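Local atomic coordinates of uncharacterized protein (Bacteroides uniformis, PDB entry 4K61), a protein that is of unknown function but belongs to the PepSY-like, putative beta-lactamase-inhibitor-like family and folds into a long antiparallel sheet accompanied by short helices. Residues Ala6-Ala11 with Gly48-Val53; Ser25-Tyr30 with Leu134-Phe139; Pro67-Ala72 with Ile113-Thr118; Gly81-Val86 with Val100-Ala105. All blocks are in the same frame, centred on the assembly; numbering follows the deposited sequence. Where two conformers were deposited one is given.

Contact 1. Residues Ala6-Ala11 with Gly48-Val53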
loop_
_atom_site.group_PDB
_atom_site.type_symbol
_atom_site.label_atom_id
_atom_site.label_comp_id
_atom_site.label_asym_id
_atom_site.label_seq_id
_atom_site.Cartn_x
_atom_site.Cartn_y
_atom_site.Cartn_z
ATOM N N ALA A 6 4.474 20.259 -12.272
ATOM C CA ALA A 6 3.636 20.012 -13.455
ATOM C C ALA A 6 3.939 18.660 -14.128
ATOM O O ALA A 6 3.008 17.942 -14.489
ATOM C CB ALA A 6 3.771 21.137 -14.447
ATOM N N ASP A 7 5.217 18.293 -14.264
ATOM C CA ASP A 7 5.565 17.003 -14.897
ATOM C C ASP A 7 5.124 15.774 -14.088
ATOM O O ASP A 7 4.792 14.728 -14.661
ATOM C CB ASP A 7 7.052 16.905 -15.201
ATOM C CG ASP A 7 7.927 16.904 -13.946
ATOM O OD1 ASP A 7 7.446 17.237 -12.839
ATOM O OD2 ASP A 7 9.133 16.575 -14.069
ATOM N N VAL A 8 5.091 15.891 -12.764
ATOM C CA VAL A 8 4.524 14.809 -11.922
ATOM C C VAL A 8 3.014 14.713 -12.078
ATOM O O VAL A 8 2.458 13.620 -12.221
ATOM C CB VAL A 8 4.905 15.009 -10.435
ATOM C CG1 VAL A 8 4.153 14.045 -9.536
ATOM C CG2 VAL A 8 6.401 14.823 -10.266
ATOM N N GLN A 9 2.328 15.850 -12.077
ATOM C CA GLN A 9 0.879 15.844 -12.284
ATOM C C GLN A 9 0.558 15.272 -13.655
ATOM O O GLN A 9 -0.405 14.505 -13.797
ATOM C CB GLN A 9 0.286 17.254 -12.127
ATOM C CG GLN A 9 0.444 17.792 -10.704
ATOM C CD GLN A 9 -0.411 19.007 -10.430
ATOM O OE1 GLN A 9 -1.598 19.030 -10.732
ATOM N NE2 GLN A 9 0.197 20.034 -9.841
ATOM N N ALA A 10 1.377 15.613 -14.645
ATOM C CA ALA A 10 1.192 15.095 -16.022
ATOM C C ALA A 10 1.448 13.588 -16.097
ATOM O O ALA A 10 0.735 12.849 -16.812
ATOM C CB ALA A 10 2.093 15.825 -17.003
ATOM N N ALA A 11 2.425 13.117 -15.345
ATOM C CA ALA A 11 2.724 11.669 -15.327
ATOM C C ALA A 11 1.574 10.852 -14.755
ATOM O O ALA A 11 1.276 9.780 -15.269
ATOM C CB ALA A 11 3.982 11.374 -14.551
ATOM N N GLY A 48 11.414 12.380 -8.160
ATOM C CA GLY A 48 11.670 13.714 -8.735
ATOM C C GLY A 48 11.697 13.787 -10.255
ATOM O O GLY A 48 11.580 14.875 -10.827
ATOM N N GLN A 49 11.886 12.642 -10.913
ATOM C CA GLN A 49 11.889 12.584 -12.369
ATOM C C GLN A 49 10.525 12.185 -12.912
ATOM O O GLN A 49 10.400 11.842 -14.076
ATOM C CB GLN A 49 12.967 11.615 -12.845
ATOM C CG GLN A 49 14.351 12.114 -12.514
ATOM C CD GLN A 49 15.445 11.254 -13.111
ATOM O OE1 GLN A 49 15.788 10.206 -12.568
ATOM N NE2 GLN A 49 16.000 11.695 -14.231
ATOM N N ALA A 50 9.503 12.274 -12.061
ATOM C CA ALA A 50 8.121 11.946 -12.424
ATOM C C ALA A 50 7.964 10.492 -12.894
ATOM O O ALA A 50 7.104 10.187 -13.712
ATOM C CB ALA A 50 7.595 12.918 -13.465
ATOM N N GLN A 51 8.774 9.593 -12.345
ATOM C CA GLN A 51 8.612 8.167 -12.636
ATOM C C GLN A 51 7.894 7.515 -11.455
ATOM O O GLN A 51 8.236 7.753 -10.275
ATOM C CB GLN A 51 9.940 7.464 -12.953
ATOM C CG GLN A 51 10.229 7.441 -14.464
ATOM C CD GLN A 51 11.015 6.214 -14.896
ATOM O OE1 GLN A 51 12.172 6.290 -15.353
ATOM N NE2 GLN A 51 10.381 5.061 -14.737
ATOM N N TRP A 52 6.877 6.722 -11.758
ATOM C CA TRP A 52 6.174 6.059 -10.686
ATOM C C TRP A 52 7.016 4.914 -10.126
ATOM O O TRP A 52 7.639 4.144 -10.872
ATOM C CB TRP A 52 4.789 5.575 -11.125
ATOM C CG TRP A 52 4.755 4.258 -11.861
ATOM C CD1 TRP A 52 4.947 4.062 -13.175
ATOM C CD2 TRP A 52 4.400 2.980 -11.310
ATOM N NE1 TRP A 52 4.801 2.728 -13.487
ATOM C CE2 TRP A 52 4.454 2.043 -12.359
ATOM C CE3 TRP A 52 4.081 2.539 -10.025
ATOM C CZ2 TRP A 52 4.201 0.687 -12.173
ATOM C CZ3 TRP A 52 3.812 1.176 -9.834
ATOM C CH2 TRP A 52 3.892 0.271 -10.905
ATOM N N VAL A 53 7.042 4.820 -8.802
ATOM C CA VAL A 53 7.890 3.801 -8.138
ATOM C C VAL A 53 7.120 2.810 -7.265
ATOM O O VAL A 53 7.638 1.756 -6.933
ATOM C CB VAL A 53 9.025 4.466 -7.352
ATOM C CG1 VAL A 53 9.916 5.238 -8.302
ATOM C CG2 VAL A 53 8.476 5.392 -6.278
HETATM O O HOH W 1 10.128 14.748 -15.703
#
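One face of the Asp7 carboxylate looks onto the methyl group of Ala50: CB of Ala50 stands almost straight above CG of Asp7, 4.0 Å away. The two oxygens turn to other partners. OD2 of Asp7 receives a 2.6 Å bond from a water, and the same water makes a weak bond to the carbonyl O of Gln49, bridging the two segments. OD1 takes a weak bond from Val8 N, possible because CG of Asp7 sits between its own backbone N and carbonyl carbon (chi1 65°). Here the first turns of helix 6-15 lie against the connection between strands 40-46 and 52-58 of the antiparallel sheet. That connection is shaped by an Asx turn, in which Asp47 OD1 accepts Gln49 N and also Gln51 N, and Ala50 follows in a left-handed backbone conformation (phi 60°). Its CB rests against the helix, 3.5 Å from Asp7 O, an oxygen that also accepts Ala11 N within the helix. Val8 CG2 meets Ala50 CB at 3.9 Å, while Ala11 CB lies 3.4 Å from Ala50 O. Deeper in, Phe46 of strand 40-46 touches both Val8 and Ala11.

Contact 2. Residues Ser25-Tyr30 with Leu134-Phe139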
loop_
_atom_site.group_PDB
_atom_site.type_symbol
_atom_site.label_atom_id
_atom_site.label_comp_id
_atom_site.label_asym_id
_atom_site.label_seq_id
_atom_site.Cartn_x
_atom_site.Cartn_y
_atom_site.Cartn_z
ATOM N N SER A 25 0.539 14.739 -1.582
ATOM C CA SER A 25 1.334 14.856 -0.374
ATOM C C SER A 25 2.784 14.486 -0.682
ATOM O O SER A 25 3.111 14.131 -1.817
ATOM C CB SER A 25 0.769 13.975 0.755
ATOM O OG SER A 25 0.847 12.619 0.414
ATOM N N HIS A 26 3.641 14.684 0.318
ATOM C CA HIS A 26 5.071 14.407 0.220
ATOM C C HIS A 26 5.391 13.266 1.188
ATOM O O HIS A 26 4.828 13.209 2.279
ATOM C CB HIS A 26 5.846 15.659 0.625
ATOM C CG HIS A 26 5.803 16.765 -0.383
ATOM N ND1 HIS A 26 6.796 17.716 -0.442
ATOM C CD2 HIS A 26 4.926 17.076 -1.374
ATOM C CE1 HIS A 26 6.524 18.580 -1.403
ATOM N NE2 HIS A 26 5.390 18.222 -1.978
ATOM N N ASP A 27 6.243 12.329 0.777
ATOM C CA ASP A 27 6.583 11.159 1.602
ATOM C C ASP A 27 8.051 10.915 1.323
ATOM O O ASP A 27 8.427 10.447 0.253
ATOM C CB ASP A 27 5.736 9.946 1.213
ATOM C CG ASP A 27 6.042 8.689 2.038
ATOM O OD1 ASP A 27 6.936 8.719 2.921
ATOM O OD2 ASP A 27 5.369 7.658 1.760
ATOM N N GLU A 28 8.868 11.285 2.301
ATOM C CA GLU A 28 10.306 11.431 2.152
ATOM C C GLU A 28 10.713 12.012 0.769
ATOM O O GLU A 28 10.482 13.209 0.495
ATOM C CB GLU A 28 11.030 10.145 2.616
ATOM C CG GLU A 28 10.934 8.860 1.803
ATOM C CD GLU A 28 11.444 7.622 2.570
ATOM O OE1 GLU A 28 11.537 7.637 3.835
ATOM O OE2 GLU A 28 11.775 6.614 1.895
ATOM N N SER A 29 11.272 11.179 -0.103
ATOM C CA SER A 29 11.766 11.611 -1.415
ATOM C C SER A 29 10.696 11.708 -2.530
ATOM O O SER A 29 11.035 11.983 -3.678
ATOM C CB SER A 29 12.805 10.590 -1.885
ATOM O OG SER A 29 13.360 11.015 -3.118
ATOM N N TYR A 30 9.426 11.442 -2.218
ATOM C CA TYR A 30 8.406 11.185 -3.240
ATOM C C TYR A 30 7.179 12.076 -3.128
ATOM O O TYR A 30 6.859 12.611 -2.051
ATOM C CB TYR A 30 7.946 9.730 -3.103
ATOM C CG TYR A 30 9.083 8.768 -3.198
ATOM C CD1 TYR A 30 9.636 8.427 -4.437
ATOM C CD2 TYR A 30 9.633 8.216 -2.052
ATOM C CE1 TYR A 30 10.727 7.582 -4.523
ATOM C CE2 TYR A 30 10.702 7.343 -2.135
ATOM C CZ TYR A 30 11.238 7.035 -3.368
ATOM O OH TYR A 30 12.303 6.187 -3.411
ATOM N N LEU A 134 2.812 1.928 5.745
ATOM C CA LEU A 134 2.724 1.675 4.289
ATOM C C LEU A 134 3.467 2.702 3.461
ATOM O O LEU A 134 3.471 2.635 2.229
ATOM C CB LEU A 134 1.272 1.648 3.822
ATOM C CG LEU A 134 0.512 0.418 4.287
ATOM C CD1 LEU A 134 -0.952 0.632 4.010
ATOM C CD2 LEU A 134 1.046 -0.839 3.619
ATOM N N GLY A 135 4.167 3.615 4.135
ATOM C CA GLY A 135 4.985 4.582 3.448
ATOM C C GLY A 135 6.157 3.984 2.710
ATOM O O GLY A 135 6.496 2.814 2.852
ATOM N N ALA A 136 6.829 4.851 1.964
ATOM C CA ALA A 136 7.948 4.487 1.089
ATOM C C ALA A 136 9.122 3.764 1.778
ATOM O O ALA A 136 9.808 2.929 1.158
ATOM C CB ALA A 136 8.455 5.757 0.412
ATOM N N ALA A 137 9.379 4.116 3.034
ATOM C CA ALA A 137 10.513 3.554 3.786
ATOM C C ALA A 137 10.410 2.027 3.918
ATOM O O ALA A 137 11.427 1.329 3.947
ATOM C CB ALA A 137 10.593 4.203 5.158
ATOM N N THR A 138 9.178 1.527 3.960
ATOM C CA THR A 138 8.908 0.080 4.073
ATOM C C THR A 138 9.327 -0.676 2.834
ATOM O O THR A 138 9.897 -1.766 2.912
ATOM C CB THR A 138 7.428 -0.136 4.326
ATOM O OG1 THR A 138 7.098 0.477 5.572
ATOM C CG2 THR A 138 7.066 -1.618 4.360
ATOM N N PHE A 139 9.104 -0.078 1.672
ATOM C CA PHE A 139 9.216 -0.832 0.441
ATOM C C PHE A 139 10.351 -0.450 -0.466
ATOM O O PHE A 139 10.848 -1.293 -1.227
ATOM C CB PHE A 139 7.888 -0.712 -0.326
ATOM C CG PHE A 139 6.697 -1.258 0.422
ATOM C CD1 PHE A 139 6.479 -2.636 0.480
ATOM C CD2 PHE A 139 5.818 -0.410 1.066
ATOM C CE1 PHE A 139 5.395 -3.140 1.163
ATOM C CE2 PHE A 139 4.686 -0.910 1.710
ATOM C CZ PHE A 139 4.492 -2.284 1.777
#
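Ala136 N gives its hydrogen to Asp27 OD2 over 3.2 Å, a nearly straight bond (161° at the hydrogen) that reaches the oxygen on its syn side, 30° out of the carboxylate plane. The acceptor belongs to a tight beta hairpin: Asp27 to Tyr30 form a type II' turn joining strands 23-27 and 30-37, and the donor lies in the short, weakly bonded helical turn at about 136-139. Asp27 turns its CG away from the backbone N (chi1 180°), which carries the carboxylate toward Ala136 N. Around the bond, the methyl of Ala136 is touched by two side chains of the turn. Tyr30 CD2 lies 3.7 Å from Ala136 CB, in an oblique approach to the ring, and Glu28 OE2 comes equally close to that methyl. The Glu28 carboxylate also lies by the next residue, with OE1 3.8 Å from Ala137 CB and OE2 3.6 Å from Ala137 N, a proximity not counted as a bond. In the next shell, Trp45 NE1 of strand 40-46, the stronger partner, also donates to Asp27 OD2. Thr138 OG1 is bonded to Pro133 O and to Arg125 NH2, tying the helical turn to strand 121-126. Leu134 O accepts Gln56 NE2 and lies in plane at the edge of the Phe139 ring, whose centre Thr138 CG2 covers from 3.5 Å above.

Contact 3. Residues Pro67-Ala72 with Ile113-Thr118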
loop_
_atom_site.group_PDB
_atom_site.type_symbol
_atom_site.label_atom_id
_atom_site.label_comp_id
_atom_site.label_asym_id
_atom_site.label_seq_id
_atom_site.Cartn_x
_atom_site.Cartn_y
_atom_site.Cartn_z
ATOM N N PRO A 67 -6.838 -16.368 -2.907
ATOM C CA PRO A 67 -7.065 -17.470 -1.980
ATOM C C PRO A 67 -5.803 -17.978 -1.259
ATOM O O PRO A 67 -5.852 -18.246 -0.057
ATOM C CB PRO A 67 -7.665 -18.562 -2.887
ATOM C CG PRO A 67 -8.372 -17.801 -3.946
ATOM C CD PRO A 67 -7.530 -16.578 -4.188
ATOM N N ALA A 68 -4.682 -18.090 -1.978
ATOM C CA ALA A 68 -3.421 -18.551 -1.382
ATOM C C ALA A 68 -3.001 -17.650 -0.226
ATOM O O ALA A 68 -2.513 -18.123 0.790
ATOM C CB ALA A 68 -2.314 -18.589 -2.435
ATOM N N VAL A 69 -3.191 -16.346 -0.392
ATOM C CA VAL A 69 -2.878 -15.375 0.645
ATOM C C VAL A 69 -3.831 -15.505 1.828
ATOM O O VAL A 69 -3.392 -15.559 2.968
ATOM C CB VAL A 69 -2.839 -13.938 0.086
ATOM C CG1 VAL A 69 -2.652 -12.931 1.208
ATOM C CG2 VAL A 69 -1.717 -13.811 -0.946
ATOM N N TYR A 70 -5.124 -15.617 1.555
ATOM C CA TYR A 70 -6.117 -15.823 2.607
ATOM C C TYR A 70 -5.769 -17.058 3.435
ATOM O O TYR A 70 -5.684 -16.999 4.664
ATOM C CB TYR A 70 -7.516 -15.955 2.010
ATOM C CG TYR A 70 -8.611 -15.960 3.048
ATOM C CD1 TYR A 70 -8.930 -17.123 3.749
ATOM C CD2 TYR A 70 -9.322 -14.796 3.336
ATOM C CE1 TYR A 70 -9.935 -17.126 4.714
ATOM C CE2 TYR A 70 -10.332 -14.786 4.289
ATOM C CZ TYR A 70 -10.636 -15.952 4.974
ATOM O OH TYR A 70 -11.640 -15.937 5.915
ATOM N N ASN A 71 -5.529 -18.164 2.752
ATOM C CA ASN A 71 -5.176 -19.397 3.437
ATOM C C ASN A 71 -3.910 -19.283 4.242
ATOM O O ASN A 71 -3.850 -19.791 5.344
ATOM C CB ASN A 71 -5.072 -20.560 2.444
ATOM C CG ASN A 71 -6.398 -20.884 1.812
ATOM O OD1 ASN A 71 -7.451 -20.585 2.369
ATOM N ND2 ASN A 71 -6.354 -21.476 0.630
ATOM N N ALA A 72 -2.900 -18.602 3.710
ATOM C CA ALA A 72 -1.633 -18.467 4.407
ATOM C C ALA A 72 -1.792 -17.585 5.631
ATOM O O ALA A 72 -1.225 -17.876 6.683
ATOM C CB ALA A 72 -0.556 -17.929 3.486
ATOM N N ILE A 113 2.174 -7.641 7.953
ATOM C CA ILE A 113 2.686 -8.868 7.336
ATOM C C ILE A 113 2.640 -8.707 5.817
ATOM O O ILE A 113 1.594 -8.342 5.244
ATOM C CB ILE A 113 1.822 -10.089 7.770
ATOM C CG1 ILE A 113 1.631 -10.148 9.298
ATOM C CG2 ILE A 113 2.460 -11.384 7.294
ATOM C CD1 ILE A 113 0.294 -9.629 9.772
ATOM N N LEU A 114 3.769 -8.995 5.165
ATOM C CA LEU A 114 3.912 -8.882 3.717
ATOM C C LEU A 114 3.920 -10.276 3.109
ATOM O O LEU A 114 4.708 -11.107 3.500
ATOM C CB LEU A 114 5.164 -8.132 3.360
ATOM C CG LEU A 114 5.362 -6.774 4.017
ATOM C CD1 LEU A 114 6.630 -6.137 3.451
ATOM C CD2 LEU A 114 4.151 -5.869 3.825
ATOM N N PHE A 115 2.967 -10.503 2.200
ATOM C CA PHE A 115 2.811 -11.750 1.506
ATOM C C PHE A 115 3.121 -11.570 0.018
ATOM O O PHE A 115 2.750 -10.546 -0.584
ATOM C CB PHE A 115 1.363 -12.218 1.581
ATOM C CG PHE A 115 0.882 -12.564 2.951
ATOM C CD1 PHE A 115 0.317 -11.602 3.774
ATOM C CD2 PHE A 115 0.961 -13.877 3.411
ATOM C CE1 PHE A 115 -0.187 -11.952 5.021
ATOM C CE2 PHE A 115 0.509 -14.217 4.657
ATOM C CZ PHE A 115 -0.077 -13.267 5.468
ATOM N N THR A 116 3.726 -12.574 -0.607
ATOM C CA THR A 116 3.732 -12.644 -2.056
ATOM C C THR A 116 2.305 -13.000 -2.526
ATOM O O THR A 116 1.479 -13.448 -1.723
ATOM C CB THR A 116 4.673 -13.745 -2.577
ATOM O OG1 THR A 116 4.190 -15.025 -2.165
ATOM C CG2 THR A 116 6.070 -13.540 -2.032
ATOM N N PRO A 117 2.030 -12.824 -3.823
ATOM C CA PRO A 117 0.675 -13.142 -4.291
ATOM C C PRO A 117 0.318 -14.626 -4.157
ATOM O O PRO A 117 -0.865 -14.973 -4.187
ATOM C CB PRO A 117 0.707 -12.689 -5.757
ATOM C CG PRO A 117 1.775 -11.639 -5.810
ATOM C CD PRO A 117 2.826 -12.177 -4.880
ATOM N N THR A 118 1.313 -15.497 -4.003
ATOM C CA THR A 118 1.066 -16.925 -3.781
ATOM C C THR A 118 1.079 -17.307 -2.297
ATOM O O THR A 118 1.063 -18.475 -1.961
ATOM C CB THR A 118 2.083 -17.804 -4.560
ATOM O OG1 THR A 118 3.426 -17.377 -4.301
ATOM C CG2 THR A 118 1.819 -17.726 -6.060
#
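From its CB, Val69 branches into two methyls that go to different parts of the 113-118 segment. CG1, anti to the backbone N (chi1 174°), rises over one face of the Phe115 ring, 4.3 Å from the ring centroid and 23° off the ring normal, which makes a CH-pi contact. It is displaced toward the rim: Phe115 CG is its nearest ring atom, at 4.0 Å. The other methyl, CG2, leaves the ring and points at backbone oxygens, meeting Thr116 O at 3.3 Å and Pro117 O at 3.5 Å. Helix 67-75 thus packs over the end of strand 110-115 and over the turn leading to strand 121-126, the last strand of the antiparallel sheet. Two alanines, one helical turn apart, lie beside Val69. Ala72 CB approaches Phe115 CE2 obliquely at 4.0 Å, and Ala68 CB rests 3.4 Å from Thr118 O. Thr116 OG1 accepts a long, weak bond from Thr118 N, in the pattern of an ST turn. Both threonine hydroxyls are hydrogen-bonded to Glu120 OE1, so a single carboxylate oxygen gathers the two side chains. Phe115 also touches Val100 and Ile121 of the flanking strands.

Contact 4. Residues Gly81-Val86 with Val100-Ala105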
loop_
_atom_site.group_PDB
_atom_site.type_symbol
_atom_site.label_atom_id
_atom_site.label_comp_id
_atom_site.label_asym_id
_atom_site.label_seq_id
_atom_site.Cartn_x
_atom_site.Cartn_y
_atom_site.Cartn_z
ATOM N N GLY A 81 -5.474 -11.967 15.333
ATOM C CA GLY A 81 -5.761 -10.531 15.342
ATOM C C GLY A 81 -6.970 -10.092 14.533
ATOM O O GLY A 81 -7.591 -10.885 13.836
HETATM N N MSE A 82 -7.279 -8.807 14.631
HETATM C CA MSE A 82 -8.316 -8.175 13.829
HETATM C C MSE A 82 -7.642 -7.559 12.621
HETATM O O MSE A 82 -6.745 -6.740 12.770
HETATM C CB MSE A 82 -8.970 -7.083 14.705
HETATM C CG MSE A 82 -10.029 -7.546 15.703
HETATM SE SE MSE A 82 -9.242 -8.525 17.247
HETATM C CE MSE A 82 -10.648 -8.384 18.621
ATOM N N VAL A 83 -8.086 -7.914 11.416
ATOM C CA VAL A 83 -7.535 -7.287 10.207
ATOM C C VAL A 83 -7.985 -5.837 10.133
ATOM O O VAL A 83 -9.183 -5.559 10.175
ATOM C CB VAL A 83 -7.936 -8.030 8.917
ATOM C CG1 VAL A 83 -7.465 -7.268 7.685
ATOM C CG2 VAL A 83 -7.342 -9.425 8.939
ATOM N N GLN A 84 -7.034 -4.914 10.062
ATOM C CA GLN A 84 -7.329 -3.491 10.050
ATOM C C GLN A 84 -7.013 -2.798 8.750
ATOM O O GLN A 84 -7.528 -1.714 8.489
ATOM C CB GLN A 84 -6.585 -2.778 11.177
ATOM C CG GLN A 84 -7.109 -3.166 12.534
ATOM C CD GLN A 84 -6.288 -2.591 13.675
ATOM O OE1 GLN A 84 -5.169 -2.118 13.482
ATOM N NE2 GLN A 84 -6.829 -2.672 14.877
ATOM N N ASN A 85 -6.170 -3.405 7.918
ATOM C CA ASN A 85 -5.886 -2.867 6.595
ATOM C C ASN A 85 -5.387 -3.970 5.692
ATOM O O ASN A 85 -4.715 -4.902 6.149
ATOM C CB ASN A 85 -4.902 -1.708 6.652
ATOM C CG ASN A 85 -4.673 -1.035 5.276
ATOM O OD1 ASN A 85 -5.336 -0.067 4.902
ATOM N ND2 ASN A 85 -3.716 -1.565 4.518
ATOM N N VAL A 86 -5.795 -3.896 4.424
ATOM C CA VAL A 86 -5.319 -4.815 3.386
ATOM C C VAL A 86 -5.001 -3.970 2.144
ATOM O O VAL A 86 -5.862 -3.237 1.664
ATOM C CB VAL A 86 -6.358 -5.889 3.022
ATOM C CG1 VAL A 86 -5.805 -6.823 1.971
ATOM C CG2 VAL A 86 -6.734 -6.666 4.278
ATOM N N VAL A 100 -0.806 -6.857 4.905
ATOM C CA VAL A 100 -1.930 -7.011 5.838
ATOM C C VAL A 100 -1.539 -6.433 7.194
ATOM O O VAL A 100 -0.478 -6.757 7.725
ATOM C CB VAL A 100 -2.291 -8.484 6.035
ATOM C CG1 VAL A 100 -3.407 -8.591 7.043
ATOM C CG2 VAL A 100 -2.660 -9.108 4.704
ATOM N N GLU A 101 -2.387 -5.563 7.745
ATOM C CA GLU A 101 -2.159 -5.045 9.094
ATOM C C GLU A 101 -3.192 -5.623 10.039
ATOM O O GLU A 101 -4.392 -5.583 9.739
ATOM C CB GLU A 101 -2.193 -3.522 9.155
ATOM C CG GLU A 101 -1.719 -3.040 10.520
ATOM C CD GLU A 101 -1.260 -1.583 10.550
ATOM O OE1 GLU A 101 -0.846 -1.055 9.489
ATOM O OE2 GLU A 101 -1.254 -0.992 11.661
ATOM N N VAL A 102 -2.719 -6.155 11.169
ATOM C CA VAL A 102 -3.607 -6.695 12.194
ATOM C C VAL A 102 -3.395 -6.004 13.530
ATOM O O VAL A 102 -2.255 -5.658 13.868
ATOM C CB VAL A 102 -3.418 -8.201 12.392
ATOM C CG1 VAL A 102 -3.781 -8.942 11.124
ATOM C CG2 VAL A 102 -1.994 -8.552 12.802
ATOM N N GLY A 103 -4.480 -5.878 14.293
ATOM C CA GLY A 103 -4.453 -5.423 15.678
ATOM C C GLY A 103 -4.749 -6.653 16.527
ATOM O O GLY A 103 -5.625 -7.436 16.193
HETATM N N MSE A 104 -3.997 -6.861 17.609
HETATM C CA MSE A 104 -4.162 -8.082 18.431
HETATM C C MSE A 104 -5.161 -7.898 19.535
HETATM O O MSE A 104 -5.636 -6.778 19.798
HETATM C CB MSE A 104 -2.833 -8.577 18.996
HETATM C CG MSE A 104 -1.773 -8.792 17.926
HETATM SE SE MSE A 104 -2.227 -10.160 16.557
HETATM C CE MSE A 104 -2.233 -11.699 17.806
ATOM N N ALA A 105 -5.474 -9.024 20.183
ATOM C CA ALA A 105 -6.451 -9.098 21.274
ATOM C C ALA A 105 -6.285 -8.004 22.329
ATOM O O ALA A 105 -7.263 -7.341 22.698
ATOM C CB ALA A 105 -6.380 -10.463 21.943
#
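A first torsion of -68° places Gln84 CG anti to its carbonyl carbon, and the extended chain beyond it (chi2 174°) lays the amide beside Gly103, with NE2 3.7 Å from Gly103 CA. Gly103 has no side chain to stand where that amide lies. The setting is an antiparallel beta hairpin, strands 82-90 and 97-103, interrupted by a classic beta bulge in which Gln84 and Asn85 both face Glu101. The evidence is the shared acceptor: Gln84 N reaches Glu101 O at 2.7 Å with 172° at the hydrogen, whereas Asn85 N bonds weakly to the same oxygen at 3.3 Å. Before the bulge, Met82 and Gly103 form a hydrogen-bonded pair, Met82 N to Gly103 O at 2.7 Å and Gly103 N to Met82 O at 2.9 Å. After it the register has slipped by one residue, and Glu101 N binds Asn85 O. The face away from Glu101 and Asn85 carries valines. There Val83 CG1 meets Val100 CG1 at 4.3 Å and Val83 CG2 meets Val102 CG1 at 4.2 Å, with Phe73 of helix 67-75 covering all three residues. On the Asn85 face, Asn85 ND2 bonds to Thr87 OG1. At the open end of the hairpin the selenomethionine side chain of Met104 folds back through two successive bends, bringing SE within 3.8 Å of Gly81 CA.

Overall arrangement
All four contacts reach the same antiparallel sheet, spread along its length. Contacts 1 and 4 are farthest apart, with centres 33 Å from each other on opposite sides of the chain's centre. Contact 2 mediates between the ends: Tyr30 CE1 packs on Val53 CG2 of contact 1 at 3.6 Å, Leu134 CD1 lies 3.6 Å from Asn85 ND2 of contact 4, and Phe139 CE1 is 4.0 Å from Leu114 CD1 of contact 3. Contacts 3 and 4, with centres 14 Å apart, share neighbouring strands, and Ile113 N probably hydrogen-bonds Val100 O at 2.8 Å. In sequence, contact 4 nests inside contact 3, and both lie within the loop closed by contact 2.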